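Nitrate transport protein (Xanthomonas axonopodis pv. citri, PDB 3KSX) probably binds alkanesulfonates in the periplasm as the substrate-capturing component of an ABC-type importer, and is captured here with the sulfonate buffer MOPS. Local coordinates at residues G34-V39 against F65-Q70; I80-A85 against G212-S217; I115-K120 against S197-A202. One frame throughout, in Å; residues are numbered along the deposited sequence. Where two conformers were deposited one is given.

Interaction 1: G34-V39 against F65-Q70; sequences GYQKAV and FPAGPQ. With MPO (3[N-morpholino]propane sulfonic acid), chain B.
Gln36 and Gly68 meet at the sulfonate-binding pocket of a periplasmic-binding-protein fold, where strand 30-36 and the residues after it lie beside the link from strand 59-65 into helix 68-76. Both residues donate to the MOPS sulfonate. The side-chain amide of Gln36 gives an almost straight bond from NE2 to MPO O1, 2.9 Å, with 166° at the hydrogen, and the backbone of Gly68 gives one from N to MPO O2, 2.8 Å. Gly68 opens the helix, so the positive end of the helix dipole would probably favour the anion; Ser141 and Gly86 add backbone N-H groups from elsewhere. NE2 of Gln36 also bonds to Gly84 O, which helps fix the turn of the amide.

A single direct backbone bond joins the segments, Phe65 N to Tyr35 O, and two waters widen the join. One donates to both Gln36 OE1 and Pro66 O; the other accepts from Lys37 N and donates to Phe65 O.

Apolar contact is slight. With CG anti to its carbonyl carbon (chi1 -64°), Phe65 turns the edge of its ring to the glycine backbone, CE2 lying 3.8 Å from Gly34 CA.

Interaction 2: I80-A85 against G212-S217; sequences IDLGGA and GFFLSS
Gly83 and Leu215 form the first of two antiparallel hydrogen-bonded pairs between these strands, and Ala85 with Phe213 forms the second. In each, either residue's N-H bonds to the other's C=O: Leu215 N reaches Gly83 O at 2.9 Å and 174°, and Phe213 N reaches Ala85 O at 2.7 Å. The ladder is continued by Ser217 N, which donates to Asp81 O. Ser217 OG turns instead to Tyr220 N and caps the helix that follows.

Alternating with these are the non-hydrogen-bonded pairs Leu82 with Ser216 and Gly84 with Phe214, where CA-H groups point at carbonyl oxygens; Leu82 CA lies 3.2 Å from Leu215 O.

The two strands are neighbours in the mixed five-stranded sheet of one lobe of the binding protein. Strand 212-217 runs against strand 82-86 and has strand 100-106 along its other side.

The side chains divide between the two faces of the sheet. On the face bearing Leu82, Phe214 and Ser216, the Phe214 ring lies over the bare backbone of Gly84 in a CH-pi contact, CA 4.0 Å from the ring centroid and 12° off its normal. Leu82, with CG anti to the backbone N (chi1 -173°), brings CD1 to the edge of the same ring, 4.4 Å from Phe214 CD2. Helix 225-244 packs over this face through Val231, Met232 and Leu235. On the other face, which helix 68-76 covers, Ala85 CB touches Leu215 CD2 at 4.1 Å.

Interaction 3: I115-K120 against S197-A202; sequences ILVPSK and SARLLA
The guanidinium of Arg199 lies flat against Val117, whose CG2 sits 3.5 Å above the guanidinium plane, displaced from its centre. At the edge of the same group, in its plane, is Ser119 O, which accepts a long but straight bond from Arg199 NE (3.3 Å, 171°). The side chain reaches both partners because it bends at chi3 (-81°), folding back over the neighbouring strand. NH1 bonds to Leu123 O, and NH2 too has a partner beyond the two segments.

Beneath this group the backbones pair as antiparallel strands, 113-118 with the outermost strand 198-203 of the second five-stranded sheet. Val117 and Arg199 exchange two bonds, the shorter from Arg199 N to Val117 O at 2.9 Å. Ser119 N continues the pairing to Ser197 O. At the other end a classic beta bulge sets Leu201 and Ala202 both opposite Ile115. Ile115 O takes a bond from Leu201 N at 2.7 Å and a weak one from Ala202 N at 3.3 Å, while Ile115 N donates to Ala202 O.

Apolar side chains fill both faces. Leu201 crosses Val117, CD2 to CG1 at 4.1 Å, and also reaches Ile115, which packs on helix 141-152. On the other face, Leu116 CB meets Ala198 CB at 4.1 Å, and Tyr189 of helix 188-194 touches Leu116 and Leu200.

A methyl over one face and the Ser119 carbonyl at the edge limit how the guanidinium can turn. Its face thus lies against apolar carbon while its N-H groups serve carbonyl oxygens. Among its acceptors are two neutral carbonyls, Ser119 O and Leu123 O, which would probably spread its charge without forming a salt bridge.

How the interactions relate
Interactions 1 and 2 are buried and belong to one sheet, in which strands 30-36 and 82-86 are neighbours; they touch through Gly34 N and Leu82 O, 2.7 Å apart. Interaction 3 lies in the other sheet, only partly buried, its centre about 31 Å from that of interaction 2, on the opposite side of the chain's centre. Chemistry follows position. At the ligand, interaction 1 relies on polar donors and water, with little direct pairing. Interaction 2 is a regular ladder between apolar layers in the interior. Interaction 3, on an outermost strand, admits a bulge and an arginine. Along the chain, interaction 3 is nested within the loop that interaction 2 closes.

Interaction 1: G34-V39 against F65-Q70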
ATOM      1  N   GLY A  34       6.101  -8.141   7.834  1.00 22.13           N
ATOM      2  CA  GLY A  34       5.514  -6.858   8.048  1.00 20.20           C
ATOM      3  C   GLY A  34       4.177  -6.670   7.347  1.00 22.90           C
ATOM      4  O   GLY A  34       3.929  -7.202   6.264  1.00 22.73           O
ATOM      5  N   TYR A  35       3.325  -5.869   7.985  1.00 22.35           N
ATOM      6  CA  TYR A  35       2.032  -5.585   7.431  1.00 24.65           C
ATOM      7  C   TYR A  35       1.574  -4.188   7.849  1.00 24.54           C
ATOM      8  O   TYR A  35       2.222  -3.573   8.676  1.00 24.83           O
ATOM      9  CB  TYR A  35       1.031  -6.677   7.864  1.00 23.70           C
ATOM     10  CG  TYR A  35       0.508  -6.476   9.261  1.00 23.79           C
ATOM     11  CD1 TYR A  35       1.312  -6.702  10.388  1.00 21.30           C
ATOM     12  CD2 TYR A  35      -0.792  -5.994   9.472  1.00 27.22           C
ATOM     13  CE1 TYR A  35       0.789  -6.523  11.706  1.00 28.66           C
ATOM     14  CE2 TYR A  35      -1.301  -5.804  10.766  1.00 30.17           C
ATOM     15  CZ  TYR A  35      -0.514  -6.051  11.851  1.00 28.73           C
ATOM     16  OH  TYR A  35      -1.050  -5.800  13.090  1.00 30.95           O
ATOM     17  N   GLN A  36       0.533  -3.690   7.167  1.00 23.83           N
ATOM     18  CA  GLN A  36      -0.091  -2.411   7.370  1.00 24.03           C
ATOM     19  C   GLN A  36      -1.514  -2.742   7.784  1.00 25.38           C
ATOM     20  O   GLN A  36      -2.157  -3.540   7.129  1.00 27.91           O
ATOM     21  CB  GLN A  36      -0.142  -1.607   6.042  1.00 22.60           C
ATOM     22  CG  GLN A  36       1.253  -1.261   5.558  1.00 22.13           C
ATOM     23  CD  GLN A  36       1.247  -0.418   4.311  1.00 20.24           C
ATOM     24  OE1 GLN A  36       0.566   0.592   4.230  1.00 22.98           O
ATOM     25  NE2 GLN A  36       1.992  -0.845   3.343  1.00 22.56           N
ATOM     26  N   LYS A  37      -1.978  -2.139   8.876  1.00 27.94           N
ATOM     27  CA  LYS A  37      -3.381  -2.310   9.340  1.00 31.16           C
ATOM     28  C   LYS A  37      -4.433  -2.002   8.276  1.00 32.96           C
ATOM     29  O   LYS A  37      -5.517  -2.635   8.245  1.00 34.28           O
ATOM     30  CB  LYS A  37      -3.646  -1.502  10.625  1.00 31.83           C
ATOM     31  CG  LYS A  37      -3.113  -2.154  11.952  1.00 37.42           C
ATOM     32  CD  LYS A  37      -3.821  -1.565  13.215  1.00 44.01           C
ATOM     33  CE  LYS A  37      -3.884  -2.565  14.411  1.00 50.80           C
ATOM     34  NZ  LYS A  37      -5.165  -2.330  15.221  1.00 51.90           N
ATOM     35  N   ALA A  38      -4.131  -1.085   7.376  1.00 32.60           N
ATOM     36  CA  ALA A  38      -5.027  -0.821   6.255  1.00 36.18           C
ATOM     37  C   ALA A  38      -5.428  -2.029   5.406  1.00 37.32           C
ATOM     38  O   ALA A  38      -6.531  -2.048   4.795  1.00 38.66           O
ATOM     39  CB  ALA A  38      -4.433   0.325   5.324  1.00 34.62           C
ATOM     40  N   VAL A  39      -4.530  -3.013   5.314  1.00 37.05           N
ATOM     41  CA  VAL A  39      -4.711  -4.126   4.393  1.00 36.38           C
ATOM     42  C   VAL A  39      -5.498  -5.137   5.189  1.00 36.30           C
ATOM     43  O   VAL A  39      -4.900  -5.951   5.939  1.00 35.90           O
ATOM     44  CB  VAL A  39      -3.401  -4.773   3.893  1.00 35.59           C
ATOM     45  CG1 VAL A  39      -3.723  -5.828   2.768  1.00 35.89           C
ATOM     46  CG2 VAL A  39      -2.383  -3.735   3.401  1.00 34.79           C
ATOM     47  N   PHE A  65       3.424  -1.663  10.507  1.00 22.40           N
ATOM     48  CA  PHE A  65       4.018  -0.389  10.046  1.00 22.04           C
ATOM     49  C   PHE A  65       2.929   0.591   9.656  1.00 21.78           C
ATOM     50  O   PHE A  65       1.831   0.145   9.191  1.00 22.15           O
ATOM     51  CB  PHE A  65       4.937  -0.691   8.844  1.00 21.60           C
ATOM     52  CG  PHE A  65       6.078  -1.544   9.202  1.00 21.54           C
ATOM     53  CD1 PHE A  65       7.208  -0.961   9.733  1.00 20.92           C
ATOM     54  CD2 PHE A  65       5.953  -2.936   9.235  1.00 18.13           C
ATOM     55  CE1 PHE A  65       8.295  -1.804  10.193  1.00 18.65           C
ATOM     56  CE2 PHE A  65       6.984  -3.776   9.619  1.00 16.74           C
ATOM     57  CZ  PHE A  65       8.170  -3.223  10.131  1.00 19.98           C
ATOM     58  N   PRO A  66       3.189   1.922   9.843  1.00 21.77           N
ATOM     59  CA  PRO A  66       2.226   2.985   9.488  1.00 22.77           C
ATOM     60  C   PRO A  66       1.898   3.026   7.979  1.00 22.00           C
ATOM     61  O   PRO A  66       0.769   3.304   7.596  1.00 22.96           O
ATOM     62  CB  PRO A  66       2.877   4.288   9.966  1.00 23.62           C
ATOM     63  CG  PRO A  66       4.206   3.968  10.416  1.00 23.60           C
ATOM     64  CD  PRO A  66       4.372   2.438  10.541  1.00 21.32           C
ATOM     65  N   ALA A  67       2.871   2.669   7.162  1.00 21.86           N
ATOM     66  CA  ALA A  67       2.740   2.708   5.709  1.00 21.31           C
ATOM     67  C   ALA A  67       3.931   1.945   5.116  1.00 20.35           C
ATOM     68  O   ALA A  67       4.718   1.357   5.827  1.00 20.53           O
ATOM     69  CB  ALA A  67       2.768   4.199   5.200  1.00 20.07           C
ATOM     70  N   GLY A  68       4.007   1.909   3.784  1.00 20.62           N
ATOM     71  CA  GLY A  68       4.979   1.072   3.036  1.00 20.28           C
ATOM     72  C   GLY A  68       6.422   1.483   3.126  1.00 22.29           C
ATOM     73  O   GLY A  68       7.294   0.615   3.253  1.00 23.09           O
ATOM     74  N   PRO A  69       6.721   2.809   3.049  1.00 21.13           N
ATOM     75  CA  PRO A  69       8.122   3.213   3.118  1.00 22.77           C
ATOM     76  C   PRO A  69       8.778   2.806   4.465  1.00 20.40           C
ATOM     77  O   PRO A  69       9.877   2.369   4.455  1.00 21.03           O
ATOM     78  CB  PRO A  69       8.048   4.756   3.007  1.00 22.80           C
ATOM     79  CG  PRO A  69       6.732   4.910   2.088  1.00 21.66           C
ATOM     80  CD  PRO A  69       5.827   3.952   2.783  1.00 22.97           C
ATOM     81  N   GLN A  70       7.982   2.839   5.531  1.00 19.13           N
ATOM     82  CA  GLN A  70       8.396   2.469   6.879  1.00 19.02           C
ATOM     83  C   GLN A  70       8.769   1.013   6.919  1.00 20.70           C
ATOM     84  O   GLN A  70       9.865   0.631   7.430  1.00 21.90           O
ATOM     85  CB  GLN A  70       7.310   2.835   7.913  1.00 18.34           C
ATOM     86  CG  GLN A  70       7.137   4.374   8.104  1.00 23.70           C
ATOM     87  CD  GLN A  70       6.068   4.934   7.237  1.00 26.57           C
ATOM     88  OE1 GLN A  70       5.793   4.413   6.149  1.00 21.22           O
ATOM     89  NE2 GLN A  70       5.423   5.990   7.721  1.00 19.00           N
TER
HETATM   90  S1  MPO B 325       2.014   2.183   0.649  1.00 19.88           S
HETATM   91  O1  MPO B 325       2.441   0.835   1.033  1.00 20.57           O
HETATM   92  O2  MPO B 325       2.651   3.120   1.611  1.00 18.91           O
HETATM   93  O4  MPO B 325      -5.355  -0.718  -0.962  1.00 49.25           O
HETATM   94  N1  MPO B 325      -2.797   0.505  -0.342  1.00 41.89           N
HETATM   95  C1  MPO B 325       0.325   2.241   0.940  1.00 21.75           C
HETATM   96  O3  MPO B 325       2.261   2.654  -0.749  1.00 18.42           O
HETATM   97  C2  MPO B 325      -0.366   1.206   0.045  1.00 28.22           C
HETATM   98  C3  MPO B 325      -1.858   1.307   0.436  1.00 36.23           C
HETATM   99  C4  MPO B 325      -3.943   1.294  -0.799  1.00 42.48           C
HETATM  100  C5  MPO B 325      -4.884   0.442  -1.665  1.00 47.35           C
HETATM  101  C6  MPO B 325      -4.354  -1.402  -0.176  1.00 48.63           C
HETATM  102  C7  MPO B 325      -3.432  -0.433   0.602  1.00 46.48           C
HETATM  103  O   HOH W   1      -0.979   2.375   5.803  1.00 24.43           O
HETATM  104  O   HOH W   2      -0.653  -0.050   9.988  1.00 32.94           O

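Interaction 2: I80-A85 against G212-S217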
ATOM      1  N   ILE A  80      12.472  -7.202   9.449  1.00 22.77           N
ATOM      2  CA  ILE A  80      11.491  -8.166   8.905  1.00 20.21           C
ATOM      3  C   ILE A  80      12.162  -8.765   7.674  1.00 21.74           C
ATOM      4  O   ILE A  80      13.111  -8.189   7.155  1.00 22.01           O
ATOM      5  CB  ILE A  80      10.166  -7.448   8.525  1.00 20.86           C
ATOM      6  CG1 ILE A  80      10.426  -6.300   7.484  1.00 21.33           C
ATOM      7  CG2 ILE A  80       9.398  -7.000   9.806  1.00 22.32           C
ATOM      8  CD1 ILE A  80       9.101  -5.725   6.946  1.00 19.95           C
ATOM      9  N   ASP A  81      11.597  -9.807   7.121  1.00 19.86           N
ATOM     10  CA  ASP A  81      12.169 -10.478   5.974  0.50 21.11           C
ATOM     11  C   ASP A  81      11.185 -10.564   4.809  1.00 21.29           C
ATOM     12  O   ASP A  81      11.553 -10.952   3.707  1.00 21.06           O
ATOM     13  CB  ASP A  81      12.594 -11.859   6.414  0.50 23.04           C
ATOM     14  CG  ASP A  81      13.796 -11.807   7.269  0.50 19.91           C
ATOM     15  OD1 ASP A  81      14.550 -10.846   7.142  0.50 33.31           O
ATOM     16  OD2 ASP A  81      14.021 -12.705   8.043  0.50 31.67           O
ATOM     17  N   LEU A  82       9.911 -10.228   5.084  1.00 21.25           N
ATOM     18  CA  LEU A  82       8.837 -10.267   4.117  1.00 22.09           C
ATOM     19  C   LEU A  82       7.808  -9.210   4.489  1.00 21.99           C
ATOM     20  O   LEU A  82       7.538  -9.009   5.697  1.00 21.63           O
ATOM     21  CB  LEU A  82       8.168 -11.662   4.121  1.00 22.63           C
ATOM     22  CG  LEU A  82       7.104 -12.031   3.080  1.00 26.97           C
ATOM     23  CD1 LEU A  82       7.601 -11.934   1.633  1.00 33.66           C
ATOM     24  CD2 LEU A  82       6.711 -13.476   3.321  1.00 32.09           C
ATOM     25  N   GLY A  83       7.217  -8.519   3.512  1.00 20.86           N
ATOM     26  CA  GLY A  83       6.165  -7.542   3.884  1.00 21.31           C
ATOM     27  C   GLY A  83       5.411  -7.033   2.669  1.00 20.59           C
ATOM     28  O   GLY A  83       5.909  -7.159   1.539  1.00 22.41           O
ATOM     29  N   GLY A  84       4.196  -6.504   2.897  1.00 20.03           N
ATOM     30  CA  GLY A  84       3.368  -5.992   1.804  1.00 20.13           C
ATOM     31  C   GLY A  84       3.387  -4.498   1.703  1.00 19.87           C
ATOM     32  O   GLY A  84       3.231  -3.780   2.726  1.00 18.57           O
ATOM     33  N   ALA A  85       3.460  -3.994   0.496  1.00 20.86           N
ATOM     34  CA  ALA A  85       3.447  -2.530   0.340  1.00 20.68           C
ATOM     35  C   ALA A  85       2.873  -2.188  -1.010  1.00 23.16           C
ATOM     36  O   ALA A  85       2.705  -3.087  -1.867  1.00 23.56           O
ATOM     37  CB  ALA A  85       4.844  -2.027   0.413  1.00 20.32           C
ATOM     38  N   GLY A 212       0.096  -3.415  -5.865  1.00 22.94           N
ATOM     39  CA  GLY A 212       1.122  -3.392  -4.806  1.00 21.85           C
ATOM     40  C   GLY A 212       1.914  -4.705  -4.888  1.00 22.55           C
ATOM     41  O   GLY A 212       1.680  -5.542  -5.788  1.00 22.15           O
ATOM     42  N   PHE A 213       2.781  -4.930  -3.889  1.00 22.53           N
ATOM     43  CA  PHE A 213       3.711  -6.046  -3.986  1.00 20.96           C
ATOM     44  C   PHE A 213       3.951  -6.682  -2.630  1.00 20.01           C
ATOM     45  O   PHE A 213       3.785  -5.978  -1.614  1.00 22.13           O
ATOM     46  CB  PHE A 213       5.031  -5.560  -4.639  1.00 20.85           C
ATOM     47  CG  PHE A 213       4.868  -5.120  -6.061  1.00 20.29           C
ATOM     48  CD1 PHE A 213       4.629  -6.074  -7.050  1.00 20.22           C
ATOM     49  CD2 PHE A 213       4.851  -3.792  -6.414  1.00 18.56           C
ATOM     50  CE1 PHE A 213       4.468  -5.699  -8.354  1.00 24.63           C
ATOM     51  CE2 PHE A 213       4.657  -3.398  -7.738  1.00 21.45           C
ATOM     52  CZ  PHE A 213       4.437  -4.387  -8.711  1.00 21.05           C
ATOM     53  N   PHE A 214       4.272  -7.983  -2.611  1.00 22.09           N
ATOM     54  CA  PHE A 214       5.009  -8.577  -1.501  1.00 23.35           C
ATOM     55  C   PHE A 214       6.524  -8.526  -1.800  1.00 22.57           C
ATOM     56  O   PHE A 214       6.920  -8.877  -2.909  1.00 22.60           O
ATOM     57  CB  PHE A 214       4.464  -9.961  -1.201  1.00 23.95           C
ATOM     58  CG  PHE A 214       3.357  -9.897  -0.233  1.00 32.55           C
ATOM     59  CD1 PHE A 214       2.056  -9.539  -0.667  1.00 36.30           C
ATOM     60  CD2 PHE A 214       3.613 -10.024   1.139  1.00 35.19           C
ATOM     61  CE1 PHE A 214       0.976  -9.388   0.299  1.00 33.61           C
ATOM     62  CE2 PHE A 214       2.601  -9.903   2.068  1.00 39.41           C
ATOM     63  CZ  PHE A 214       1.282  -9.562   1.662  1.00 35.43           C
ATOM     64  N   LEU A 215       7.308  -7.948  -0.879  1.00 22.02           N
ATOM     65  CA  LEU A 215       8.765  -7.753  -0.950  1.00 21.96           C
ATOM     66  C   LEU A 215       9.438  -8.740   0.028  1.00 23.26           C
ATOM     67  O   LEU A 215       8.939  -9.048   1.106  1.00 22.18           O
ATOM     68  CB  LEU A 215       9.218  -6.297  -0.653  1.00 20.56           C
ATOM     69  CG  LEU A 215       8.780  -5.196  -1.667  1.00 16.83           C
ATOM     70  CD1 LEU A 215       8.782  -5.731  -3.152  1.00 21.09           C
ATOM     71  CD2 LEU A 215       7.346  -4.709  -1.344  1.00 21.85           C
ATOM     72  N   SER A 216      10.602  -9.214  -0.345  1.00 23.34           N
ATOM     73  CA  SER A 216      11.319 -10.105   0.564  1.00 24.65           C
ATOM     74  C   SER A 216      12.775  -9.703   0.549  1.00 22.80           C
ATOM     75  O   SER A 216      13.286  -9.036  -0.423  1.00 22.29           O
ATOM     76  CB  SER A 216      11.188 -11.545   0.058  1.00 25.73           C
ATOM     77  OG  SER A 216      11.852 -12.488   0.905  1.00 29.99           O
ATOM     78  N   SER A 217      13.466 -10.140   1.603  1.00 22.34           N
ATOM     79  CA  SER A 217      14.893 -10.178   1.677  1.00 21.59           C
ATOM     80  C   SER A 217      15.374 -11.120   0.565  1.00 24.33           C
ATOM     81  O   SER A 217      14.756 -12.171   0.342  1.00 23.36           O
ATOM     82  CB  SER A 217      15.264 -10.754   3.084  1.00 23.45           C
ATOM     83  OG  SER A 217      16.489 -11.482   3.083  1.00 27.77           O
TER

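Interaction 3: I115-K120 against S197-A202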
ATOM      1  N   ILE A 115      -7.501  11.495  -3.282  1.00 21.43           N
ATOM      2  CA  ILE A 115      -7.191  12.800  -2.821  1.00 21.76           C
ATOM      3  C   ILE A 115      -8.460  13.332  -2.143  1.00 21.64           C
ATOM      4  O   ILE A 115      -9.537  13.413  -2.804  1.00 18.81           O
ATOM      5  CB  ILE A 115      -6.728  13.664  -3.998  1.00 22.78           C
ATOM      6  CG1 ILE A 115      -5.556  12.978  -4.774  1.00 24.37           C
ATOM      7  CG2 ILE A 115      -6.325  15.146  -3.583  1.00 22.81           C
ATOM      8  CD1 ILE A 115      -5.127  13.872  -6.009  1.00 27.67           C
ATOM      9  N   LEU A 116      -8.284  13.695  -0.864  1.00 21.17           N
ATOM     10  CA  LEU A 116      -9.334  14.223   0.011  1.00 19.71           C
ATOM     11  C   LEU A 116      -9.094  15.715   0.216  1.00 20.16           C
ATOM     12  O   LEU A 116      -7.929  16.166   0.259  1.00 20.70           O
ATOM     13  CB  LEU A 116      -9.338  13.453   1.334  1.00 20.27           C
ATOM     14  CG  LEU A 116      -9.515  11.945   1.380  1.00 21.52           C
ATOM     15  CD1 LEU A 116      -9.677  11.494   2.786  1.00 20.01           C
ATOM     16  CD2 LEU A 116     -10.681  11.550   0.555  1.00 20.84           C
ATOM     17  N   VAL A 117     -10.164  16.485   0.344  1.00 19.50           N
ATOM     18  CA  VAL A 117     -10.095  17.838   0.822  1.00 19.18           C
ATOM     19  C   VAL A 117     -11.038  17.987   1.996  1.00 20.63           C
ATOM     20  O   VAL A 117     -12.077  17.206   2.111  1.00 21.54           O
ATOM     21  CB  VAL A 117     -10.413  18.932  -0.262  1.00 18.24           C
ATOM     22  CG1 VAL A 117      -9.424  18.795  -1.431  1.00 23.82           C
ATOM     23  CG2 VAL A 117     -11.871  18.751  -0.744  1.00 18.11           C
ATOM     24  N   PRO A 118     -10.720  18.934   2.883  1.00 22.28           N
ATOM     25  CA  PRO A 118     -11.666  19.212   3.963  1.00 21.89           C
ATOM     26  C   PRO A 118     -13.013  19.555   3.313  1.00 24.31           C
ATOM     27  O   PRO A 118     -13.066  20.248   2.278  1.00 24.12           O
ATOM     28  CB  PRO A 118     -11.076  20.460   4.655  1.00 22.26           C
ATOM     29  CG  PRO A 118      -9.573  20.273   4.428  1.00 23.31           C
ATOM     30  CD  PRO A 118      -9.539  19.832   2.969  1.00 23.76           C
ATOM     31  N   SER A 119     -14.069  19.070   3.933  1.00 24.27           N
ATOM     32  CA  SER A 119     -15.434  19.252   3.391  1.00 26.87           C
ATOM     33  C   SER A 119     -15.796  20.744   3.305  1.00 26.41           C
ATOM     34  O   SER A 119     -16.451  21.183   2.356  1.00 26.84           O
ATOM     35  CB  SER A 119     -16.439  18.382   4.150  1.00 26.33           C
ATOM     36  OG  SER A 119     -16.413  18.660   5.539  1.00 31.32           O
ATOM     37  N   LYS A 120     -15.231  21.574   4.203  1.00 26.64           N
ATOM     38  CA  LYS A 120     -15.549  22.985   4.158  1.00 27.53           C
ATOM     39  C   LYS A 120     -14.885  23.766   3.056  1.00 25.97           C
ATOM     40  O   LYS A 120     -15.181  24.938   2.852  1.00 27.39           O
ATOM     41  CB  LYS A 120     -15.226  23.652   5.488  1.00 26.88           C
ATOM     42  CG  LYS A 120     -13.728  23.726   5.780  1.00 31.95           C
ATOM     43  CD  LYS A 120     -13.266  25.170   5.950  1.00 40.84           C
ATOM     44  CE  LYS A 120     -12.696  25.404   7.325  1.00 48.77           C
ATOM     45  NZ  LYS A 120     -11.613  26.480   7.243  1.00 53.54           N
ATOM     46  N   SER A 197     -15.870  14.817   7.590  1.00 21.32           N
ATOM     47  CA  SER A 197     -14.571  15.520   7.661  1.00 22.95           C
ATOM     48  C   SER A 197     -14.033  15.950   6.261  1.00 22.35           C
ATOM     49  O   SER A 197     -13.326  16.999   6.123  1.00 22.13           O
ATOM     50  CB  SER A 197     -13.524  14.603   8.314  1.00 24.42           C
ATOM     51  OG  SER A 197     -13.713  14.420   9.704  1.00 29.79           O
ATOM     52  N   ALA A 198     -14.332  15.149   5.244  1.00 20.51           N
ATOM     53  CA  ALA A 198     -13.750  15.300   3.907  1.00 21.69           C
ATOM     54  C   ALA A 198     -14.706  15.009   2.747  1.00 22.39           C
ATOM     55  O   ALA A 198     -15.740  14.287   2.905  1.00 24.15           O
ATOM     56  CB  ALA A 198     -12.518  14.375   3.760  1.00 21.91           C
ATOM     57  N   ARG A 199     -14.390  15.615   1.608  1.00 23.91           N
ATOM     58  CA  ARG A 199     -14.994  15.281   0.318  1.00 25.69           C
ATOM     59  C   ARG A 199     -13.952  14.590  -0.523  1.00 24.65           C
ATOM     60  O   ARG A 199     -12.796  14.959  -0.451  1.00 23.76           O
ATOM     61  CB  ARG A 199     -15.482  16.512  -0.492  1.00 24.31           C
ATOM     62  CG  ARG A 199     -16.761  17.173   0.070  1.00 29.19           C
ATOM     63  CD  ARG A 199     -17.102  18.356  -0.811  1.00 30.03           C
ATOM     64  NE  ARG A 199     -16.305  19.549  -0.494  1.00 28.39           N
ATOM     65  CZ  ARG A 199     -15.390  20.074  -1.333  1.00 30.72           C
ATOM     66  NH1 ARG A 199     -15.107  19.554  -2.518  1.00 28.73           N
ATOM     67  NH2 ARG A 199     -14.764  21.160  -0.983  1.00 28.77           N
ATOM     68  N   LEU A 200     -14.370  13.599  -1.315  1.00 24.44           N
ATOM     69  CA  LEU A 200     -13.460  13.055  -2.338  1.00 22.17           C
ATOM     70  C   LEU A 200     -13.182  14.086  -3.429  1.00 21.16           C
ATOM     71  O   LEU A 200     -14.097  14.674  -4.094  1.00 22.51           O
ATOM     72  CB  LEU A 200     -14.090  11.787  -2.940  1.00 23.18           C
ATOM     73  CG  LEU A 200     -13.325  11.060  -4.028  1.00 22.23           C
ATOM     74  CD1 LEU A 200     -12.049  10.522  -3.462  1.00 24.89           C
ATOM     75  CD2 LEU A 200     -14.218   9.914  -4.500  1.00 25.60           C
ATOM     76  N   LEU A 201     -11.912  14.305  -3.764  1.00 21.18           N
ATOM     77  CA  LEU A 201     -11.682  15.181  -4.871  1.00 22.38           C
ATOM     78  C   LEU A 201     -11.385  14.320  -6.132  1.00 23.26           C
ATOM     79  O   LEU A 201     -11.837  14.643  -7.223  1.00 25.44           O
ATOM     80  CB  LEU A 201     -10.522  16.141  -4.572  1.00 22.12           C
ATOM     81  CG  LEU A 201     -10.334  17.216  -5.630  1.00 23.88           C
ATOM     82  CD1 LEU A 201     -11.366  18.214  -5.458  1.00 23.25           C
ATOM     83  CD2 LEU A 201      -9.020  17.945  -5.432  1.00 24.65           C
ATOM     84  N   ALA A 202     -10.575  13.270  -5.968  1.00 23.68           N
ATOM     85  CA  ALA A 202     -10.221  12.387  -7.119  1.00 22.47           C
ATOM     86  C   ALA A 202      -9.813  11.048  -6.578  1.00 22.46           C
ATOM     87  O   ALA A 202      -9.353  10.976  -5.457  1.00 21.02           O
ATOM     88  CB  ALA A 202      -9.064  12.988  -7.926  1.00 23.48           C
TER